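Local atomic coordinates of polyphosphate kinase (Porphyromonas gingivalis, PDB entry 2O8R), a protein that probably catalyses the reversible transfer of the terminal phosphate of ATP onto a growing chain of inorganic polyphosphate. Residues R133-E137 against E138-L142; P577-P580 against Q581-N584; R658-S661 against S662-I666. The protein carries 3 engineered substitutions. One frame throughout, in Å; residues are numbered along the deposited sequence.

Contact 1: residues R133-E137 against E138-L142; sequences RFFHE and EIFPL
Residues F134 and F135 bond through their backbone carbonyls to E138, I139 and F140 near the C-terminal part of helix 125-139. F134 O accepts E138 N at 2.7 Å and I139 N at 3.1 Å. The two donors reach it from opposite faces of the carbonyl plane. F140 N bonds to F135 O at 2.8 Å, and the bond is nearly straight, at 172°. The four-residue step thus widens to five, a pi-type turn.

E138 CB sits over one face of the F134 ring, 4.1 Å from its centroid. I139 CG1 meets the same ring obliquely, 3.8 Å from F134 CE2. With CG anti to the backbone N (chi1 175°), the F135 ring lies within reach of I139 and F140. I139 CB and CG2 press on F135 CD1, with CB at 3.8 Å. F140 CB lies over one face of the F135 ring. F135 CZ in turn lies at the edge of the F140 ring, 3.9 Å from F140 CD1. The planes of the two rings are 68° apart. F135 also stacks on H216. F140 and P141 meet F156 of the second subunit.

P141 has no N-H to give. Its CG lies 3.4 Å from E137 O. Here, in the middle domain, a pi-type turn passes into a 3-10 segment, its aromatic side chains packed on helices 209-214 and 217-220.

Contact 2: residues P577-P580 against Q581-N584; sequences PDMP and QSRN
Residues M579 to S582 make a tight turn, with P580 and Q581 in 3-10 conformation, in the loop between strands 564-569 and 585-589. S582 N bonds to M579 O at 3.0 Å, from well above the carbonyl plane. A longer, weak bond runs from R583 N to P580 O.

The S582 hydroxyl ties the turn from the other side. Its OG accepts M579 N at 3.0 Å and itself donates to V576 O, just before the segment. Chi1 of 73° sets OG between the backbone N and the carbonyl carbon of S582, which turns it back under M579. M579, a selenomethionine, brings CB to 3.4 Å from S582 OG.

P580 and Q581 lie side by side and point the same way. The Q581 chain bends at chi2 (97°), and this brings NE2 to 3.4 Å from P580 CD. That contact is packing, with the amide alongside the pyrrolidine ring. Y8, P9 and Y556 also touch Q581.

R583 folds over P580, and P580 O lies over one face of the guanidinium. R583 NH2 comes to 3.6 Å from P580 CB. No hydrogen bond joins the guanidinium to P580 O, because the angle is poor.

The turn is therefore held by one good backbone bond, a weak second one and a serine hydroxyl. S582 is buried, and with one bond in and one bond out its OG has its polar needs met. The R583 side chain is exposed, and within the turn it meets P580 by packing.

Contact 3: residues R658-S661 against S662-I666; sequences RIDS and SLNNI
I666 covers one face of the R658 guanidinium, with CB 4.1 Å above the plane and over its centre. CG2 of I666 reaches 3.7 Å from R658 NH2. Two further flat groups, the D660 carboxylate and the N664 amide, cross obliquely with planes 69° apart. N664 CB lies beside the carboxylate.

The motif is a beta hairpin, strands 657-659 and 665-667, at the edge of the mixed sheet of C-terminal domain 2. R658 and I666 are an antiparallel hydrogen-bonded pair. R658 N gives a bond to I666 O, and I666 N gives one to R658 O. I659 and N665 form the non-hydrogen-bonded pair. A type I turn from D660 to L663 closes the hairpin. L663 has positive phi, and D660 N bonds weakly to N664 O, as in a type I turn with a G1 beta bulge.

D660 organises the turn with its side chain. Chi1 of 60° swings the carboxylate in over the loop. OD1 takes S662 N at 2.8 Å, an Asx turn, and N664 N at 3.0 Å. The two donors come from opposite faces of the carboxylate plane. N664 ND2 adds a weak bond to OD1. Several N-H groups around one oxygen would probably stabilise its negative charge.

R658 and I666 share one face of the hairpin. On the other, I659 packs against V587, and N665 is held by R589 and S19. The side chain of N665 is about 9 Å from that of R570, a predicted ATP-binding residue. I659 CD1 lies alongside N665 and comes to 3.4 Å from N665 OD1, the atom that also accepts R589 NH1.

How the contacts relate
Contacts 2 and 3 are neighbours in C-terminal domain 2, their centres about 13 Å apart. They touch directly: P577 CG is 3.3 Å from I659 O, and D578 packs on D660. The loop of contact 2 leads into strand 585-589, which pairs with strand 657-659 of contact 3. Contact 1 lies in the middle domain, about 50 Å from contact 3 and 62 Å from contact 2, centre to centre. All three are partly buried. Contact 1 has the aromatic, buried side and also faces the second subunit. Contacts 2 and 3 rely more on polar side chains, a serine hydroxyl and an aspartate carboxylate, to fix turns near the surface.

Contact 1: residues R133-E137 against E138-L142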
loop_
_atom_site.group_PDB
_atom_site.type_symbol
_atom_site.label_atom_id
_atom_site.label_comp_id
_atom_site.label_asym_id
_atom_site.label_seq_id
_atom_site.Cartn_x
_atom_site.Cartn_y
_atom_site.Cartn_z
ATOM N N ARG A 133 0.624 30.813 5.129
ATOM C CA ARG A 133 1.813 30.100 5.610
ATOM C C ARG A 133 1.860 28.751 4.922
ATOM O O ARG A 133 2.885 28.387 4.330
ATOM C CB ARG A 133 1.796 29.931 7.131
ATOM C CG ARG A 133 3.164 29.892 7.787
ATOM C CD ARG A 133 3.141 29.118 9.104
ATOM N NE ARG A 133 3.300 27.679 8.872
ATOM C CZ ARG A 133 2.305 26.791 8.796
ATOM N NH1 ARG A 133 1.040 27.167 8.947
ATOM N NH2 ARG A 133 2.581 25.511 8.572
ATOM N N PHE A 134 0.715 28.059 4.962
ATOM C CA PHE A 134 0.543 26.710 4.415
ATOM C C PHE A 134 0.925 26.672 2.957
ATOM O O PHE A 134 1.697 25.809 2.534
ATOM C CB PHE A 134 -0.908 26.268 4.564
ATOM C CG PHE A 134 -1.160 24.809 4.249
ATOM C CD1 PHE A 134 -0.845 23.819 5.165
ATOM C CD2 PHE A 134 -1.771 24.435 3.058
ATOM C CE1 PHE A 134 -1.107 22.493 4.891
ATOM C CE2 PHE A 134 -2.031 23.103 2.780
ATOM C CZ PHE A 134 -1.707 22.137 3.700
ATOM N N PHE A 135 0.387 27.614 2.190
ATOM C CA PHE A 135 0.742 27.688 0.798
ATOM C C PHE A 135 2.248 27.822 0.672
ATOM O O PHE A 135 2.871 27.053 -0.061
ATOM C CB PHE A 135 0.051 28.827 0.059
ATOM C CG PHE A 135 0.516 28.959 -1.351
ATOM C CD1 PHE A 135 0.028 28.104 -2.332
ATOM C CD2 PHE A 135 1.487 29.886 -1.696
ATOM C CE1 PHE A 135 0.470 28.196 -3.651
ATOM C CE2 PHE A 135 1.936 29.983 -3.009
ATOM C CZ PHE A 135 1.421 29.136 -3.992
ATOM N N HIS A 136 2.836 28.763 1.408
ATOM C CA HIS A 136 4.282 28.986 1.297
ATOM C C HIS A 136 5.115 27.790 1.732
ATOM O O HIS A 136 5.961 27.331 0.976
ATOM C CB HIS A 136 4.724 30.283 1.993
ATOM C CG HIS A 136 4.450 31.516 1.182
ATOM N ND1 HIS A 136 3.248 32.190 1.232
ATOM C CD2 HIS A 136 5.207 32.173 0.272
ATOM C CE1 HIS A 136 3.280 33.216 0.401
ATOM N NE2 HIS A 136 4.458 33.226 -0.197
ATOM N N GLU A 137 4.861 27.252 2.917
ATOM C CA GLU A 137 5.728 26.196 3.429
ATOM C C GLU A 137 5.388 24.806 2.904
ATOM O O GLU A 137 6.270 23.960 2.794
ATOM C CB GLU A 137 5.721 26.165 4.957
ATOM C CG GLU A 137 6.236 27.407 5.650
ATOM C CD GLU A 137 6.108 27.305 7.169
ATOM O OE1 GLU A 137 5.464 26.345 7.659
ATOM O OE2 GLU A 137 6.651 28.179 7.878
ATOM N N GLU A 138 4.119 24.560 2.590
ATOM C CA GLU A 138 3.670 23.195 2.282
ATOM C C GLU A 138 3.231 22.935 0.833
ATOM O O GLU A 138 3.562 21.896 0.268
ATOM C CB GLU A 138 2.547 22.786 3.236
ATOM C CG GLU A 138 2.930 22.828 4.703
ATOM C CD GLU A 138 3.475 21.515 5.213
ATOM O OE1 GLU A 138 3.726 20.604 4.396
ATOM O OE2 GLU A 138 3.647 21.389 6.444
ATOM N N ILE A 139 2.468 23.850 0.243
ATOM C CA ILE A 139 2.013 23.666 -1.138
ATOM C C ILE A 139 3.075 24.052 -2.159
ATOM O O ILE A 139 3.460 23.246 -3.005
ATOM C CB ILE A 139 0.757 24.491 -1.454
ATOM C CG1 ILE A 139 -0.396 24.086 -0.540
ATOM C CG2 ILE A 139 0.374 24.312 -2.910
ATOM C CD1 ILE A 139 -1.676 24.792 -0.847
ATOM N N PHE A 140 3.539 25.293 -2.071
ATOM C CA PHE A 140 4.457 25.852 -3.061
ATOM C C PHE A 140 5.620 24.928 -3.427
ATOM O O PHE A 140 5.871 24.719 -4.606
ATOM C CB PHE A 140 4.953 27.241 -2.636
ATOM C CG PHE A 140 5.802 27.918 -3.660
ATOM C CD1 PHE A 140 5.220 28.675 -4.664
ATOM C CD2 PHE A 140 7.189 27.794 -3.625
ATOM C CE1 PHE A 140 5.994 29.304 -5.622
ATOM C CE2 PHE A 140 7.973 28.416 -4.576
ATOM C CZ PHE A 140 7.372 29.177 -5.580
ATOM N N PRO A 141 6.327 24.365 -2.430
ATOM C CA PRO A 141 7.429 23.446 -2.790
ATOM C C PRO A 141 7.016 22.244 -3.647
ATOM O O PRO A 141 7.877 21.572 -4.201
ATOM C CB PRO A 141 7.943 22.947 -1.433
ATOM C CG PRO A 141 7.447 23.938 -0.423
ATOM C CD PRO A 141 6.201 24.548 -0.967
ATOM N N LEU A 142 5.716 21.982 -3.757
ATOM C CA LEU A 142 5.225 20.837 -4.516
ATOM C C LEU A 142 4.627 21.258 -5.870
ATOM O O LEU A 142 4.035 20.459 -6.591
ATOM C CB LEU A 142 4.200 20.061 -3.680
ATOM C CG LEU A 142 4.611 19.434 -2.334
ATOM C CD1 LEU A 142 3.470 18.601 -1.762
ATOM C CD2 LEU A 142 5.848 18.571 -2.484
#

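Contact 2: residues P577-P580 against Q581-N584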
loop_
_atom_site.group_PDB
_atom_site.type_symbol
_atom_site.label_atom_id
_atom_site.label_comp_id
_atom_site.label_asym_id
_atom_site.label_seq_id
_atom_site.Cartn_x
_atom_site.Cartn_y
_atom_site.Cartn_z
ATOM N N PRO A 577 -39.078 -3.751 -19.159
ATOM C CA PRO A 577 -40.286 -4.104 -18.430
ATOM C C PRO A 577 -41.497 -3.342 -18.943
ATOM O O PRO A 577 -41.350 -2.429 -19.764
ATOM C CB PRO A 577 -39.960 -3.670 -17.005
ATOM C CG PRO A 577 -39.055 -2.505 -17.176
ATOM C CD PRO A 577 -38.276 -2.739 -18.444
ATOM N N ASP A 578 -42.674 -3.726 -18.449
ATOM C CA ASP A 578 -43.939 -3.065 -18.765
ATOM C C ASP A 578 -44.219 -3.087 -20.259
ATOM O O ASP A 578 -44.602 -2.083 -20.850
ATOM C CB ASP A 578 -43.949 -1.625 -18.250
ATOM C CG ASP A 578 -43.631 -1.525 -16.773
ATOM O OD1 ASP A 578 -43.844 -2.518 -16.041
ATOM O OD2 ASP A 578 -43.175 -0.438 -16.350
HETATM N N MSE A 579 -44.018 -4.248 -20.859
HETATM C CA MSE A 579 -44.240 -4.440 -22.274
HETATM C C MSE A 579 -45.085 -5.680 -22.418
HETATM O O MSE A 579 -45.135 -6.485 -21.497
HETATM C CB MSE A 579 -42.911 -4.663 -22.969
HETATM C CG MSE A 579 -41.939 -3.540 -22.778
HETATM SE SE MSE A 579 -42.129 -2.092 -24.064
HETATM C CE MSE A 579 -43.523 -0.976 -23.272
ATOM N N PRO A 580 -45.770 -5.837 -23.560
ATOM C CA PRO A 580 -46.507 -7.069 -23.774
ATOM C C PRO A 580 -45.664 -8.333 -23.564
ATOM O O PRO A 580 -46.127 -9.279 -22.924
ATOM C CB PRO A 580 -46.966 -6.937 -25.225
ATOM C CG PRO A 580 -47.112 -5.473 -25.404
ATOM C CD PRO A 580 -45.959 -4.896 -24.678
ATOM N N GLN A 581 -44.426 -8.333 -24.048
ATOM C CA GLN A 581 -43.573 -9.528 -23.971
ATOM C C GLN A 581 -43.002 -9.775 -22.578
ATOM O O GLN A 581 -42.441 -10.839 -22.309
ATOM C CB GLN A 581 -42.441 -9.457 -24.993
ATOM C CG GLN A 581 -42.908 -9.177 -26.418
ATOM C CD GLN A 581 -42.816 -7.709 -26.818
ATOM O OE1 GLN A 581 -42.135 -7.372 -27.777
ATOM N NE2 GLN A 581 -43.511 -6.840 -26.098
ATOM N N SER A 582 -43.158 -8.782 -21.706
ATOM C CA SER A 582 -42.620 -8.804 -20.357
ATOM C C SER A 582 -43.740 -8.511 -19.368
ATOM O O SER A 582 -43.496 -8.128 -18.216
ATOM C CB SER A 582 -41.512 -7.760 -20.221
ATOM O OG SER A 582 -42.046 -6.442 -20.197
ATOM N N ARG A 583 -44.969 -8.706 -19.839
ATOM C CA ARG A 583 -46.177 -8.432 -19.073
ATOM C C ARG A 583 -46.180 -9.099 -17.700
ATOM O O ARG A 583 -46.682 -8.527 -16.741
ATOM C CB ARG A 583 -47.411 -8.795 -19.913
ATOM C CG ARG A 583 -48.648 -9.304 -19.170
ATOM C CD ARG A 583 -49.908 -9.278 -20.053
ATOM N NE ARG A 583 -49.642 -9.566 -21.466
ATOM C CZ ARG A 583 -49.779 -8.686 -22.457
ATOM N NH1 ARG A 583 -50.185 -7.444 -22.209
ATOM N NH2 ARG A 583 -49.510 -9.047 -23.703
ATOM N N ASN A 584 -45.600 -10.287 -17.602
ATOM C CA ASN A 584 -45.530 -10.993 -16.323
ATOM C C ASN A 584 -44.219 -10.833 -15.565
ATOM O O ASN A 584 -43.949 -11.597 -14.635
ATOM C CB ASN A 584 -45.802 -12.470 -16.536
ATOM C CG ASN A 584 -47.227 -12.735 -16.895
ATOM O OD1 ASN A 584 -48.131 -12.106 -16.353
ATOM N ND2 ASN A 584 -47.448 -13.662 -17.817
#

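Contact 3: residues R658-S661 against S662-I666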
loop_
_atom_site.group_PDB
_atom_site.type_symbol
_atom_site.label_atom_id
_atom_site.label_comp_id
_atom_site.label_asym_id
_atom_site.label_seq_id
_atom_site.Cartn_x
_atom_site.Cartn_y
_atom_site.Cartn_z
ATOM N N ARG A 658 -38.420 0.356 -8.808
ATOM C CA ARG A 658 -38.890 -0.421 -9.928
ATOM C C ARG A 658 -38.457 0.349 -11.149
ATOM O O ARG A 658 -38.340 1.574 -11.111
ATOM C CB ARG A 658 -40.405 -0.656 -9.882
ATOM C CG ARG A 658 -41.235 0.550 -10.205
ATOM C CD ARG A 658 -42.727 0.247 -10.171
ATOM N NE ARG A 658 -43.482 1.499 -10.090
ATOM C CZ ARG A 658 -43.876 2.206 -11.148
ATOM N NH1 ARG A 658 -43.621 1.771 -12.385
ATOM N NH2 ARG A 658 -44.541 3.341 -10.970
ATOM N N ILE A 659 -38.147 -0.394 -12.199
ATOM C CA ILE A 659 -37.713 0.163 -13.464
ATOM C C ILE A 659 -38.904 0.215 -14.412
ATOM O O ILE A 659 -39.733 -0.709 -14.455
ATOM C CB ILE A 659 -36.605 -0.720 -14.092
ATOM C CG1 ILE A 659 -35.454 -0.932 -13.105
ATOM C CG2 ILE A 659 -36.097 -0.125 -15.393
ATOM C CD1 ILE A 659 -34.811 0.341 -12.623
ATOM N N ASP A 660 -39.005 1.292 -15.173
ATOM C CA ASP A 660 -40.001 1.315 -16.228
ATOM C C ASP A 660 -39.357 1.189 -17.607
ATOM O O ASP A 660 -38.133 1.054 -17.727
ATOM C CB ASP A 660 -40.887 2.553 -16.119
ATOM C CG ASP A 660 -40.107 3.848 -16.213
ATOM O OD1 ASP A 660 -39.232 3.996 -17.096
ATOM O OD2 ASP A 660 -40.399 4.742 -15.401
ATOM N N SER A 661 -40.192 1.243 -18.639
ATOM C CA SER A 661 -39.738 1.090 -20.015
ATOM C C SER A 661 -38.943 2.285 -20.505
ATOM O O SER A 661 -38.279 2.198 -21.527
ATOM C CB SER A 661 -40.914 0.806 -20.950
ATOM O OG SER A 661 -42.099 1.466 -20.525
ATOM N N SER A 662 -38.982 3.395 -19.774
ATOM C CA SER A 662 -38.143 4.541 -20.119
ATOM C C SER A 662 -36.858 4.600 -19.284
ATOM O O SER A 662 -36.229 5.659 -19.170
ATOM C CB SER A 662 -38.931 5.834 -19.981
ATOM O OG SER A 662 -40.135 5.758 -20.716
ATOM N N LEU A 663 -36.475 3.454 -18.723
ATOM C CA LEU A 663 -35.274 3.305 -17.873
ATOM C C LEU A 663 -35.284 4.126 -16.563
ATOM O O LEU A 663 -34.226 4.420 -15.991
ATOM C CB LEU A 663 -33.977 3.543 -18.676
ATOM C CG LEU A 663 -33.426 2.358 -19.488
ATOM C CD1 LEU A 663 -32.223 2.776 -20.292
ATOM C CD2 LEU A 663 -33.056 1.162 -18.615
ATOM N N ASN A 664 -36.470 4.484 -16.078
ATOM C CA ASN A 664 -36.539 5.323 -14.893
ATOM C C ASN A 664 -36.524 4.545 -13.609
ATOM O O ASN A 664 -37.109 3.457 -13.514
ATOM C CB ASN A 664 -37.758 6.225 -14.923
ATOM C CG ASN A 664 -37.630 7.321 -15.925
ATOM O OD1 ASN A 664 -36.817 8.226 -15.762
ATOM N ND2 ASN A 664 -38.431 7.256 -16.975
ATOM N N ASN A 665 -35.847 5.124 -12.624
ATOM C CA ASN A 665 -35.773 4.563 -11.293
ATOM C C ASN A 665 -36.937 5.116 -10.477
ATOM O O ASN A 665 -36.967 6.299 -10.117
ATOM C CB ASN A 665 -34.436 4.916 -10.663
ATOM C CG ASN A 665 -33.263 4.181 -11.308
ATOM O OD1 ASN A 665 -33.143 2.961 -11.184
ATOM N ND2 ASN A 665 -32.369 4.930 -11.967
ATOM N N ILE A 666 -37.921 4.261 -10.227
ATOM C CA ILE A 666 -39.100 4.664 -9.484
ATOM C C ILE A 666 -39.112 3.989 -8.107
ATOM O O ILE A 666 -39.171 2.761 -8.017
ATOM C CB ILE A 666 -40.400 4.305 -10.255
ATOM C CG1 ILE A 666 -40.303 4.682 -11.735
ATOM C CG2 ILE A 666 -41.555 5.023 -9.669
ATOM C CD1 ILE A 666 -40.151 6.151 -11.972
#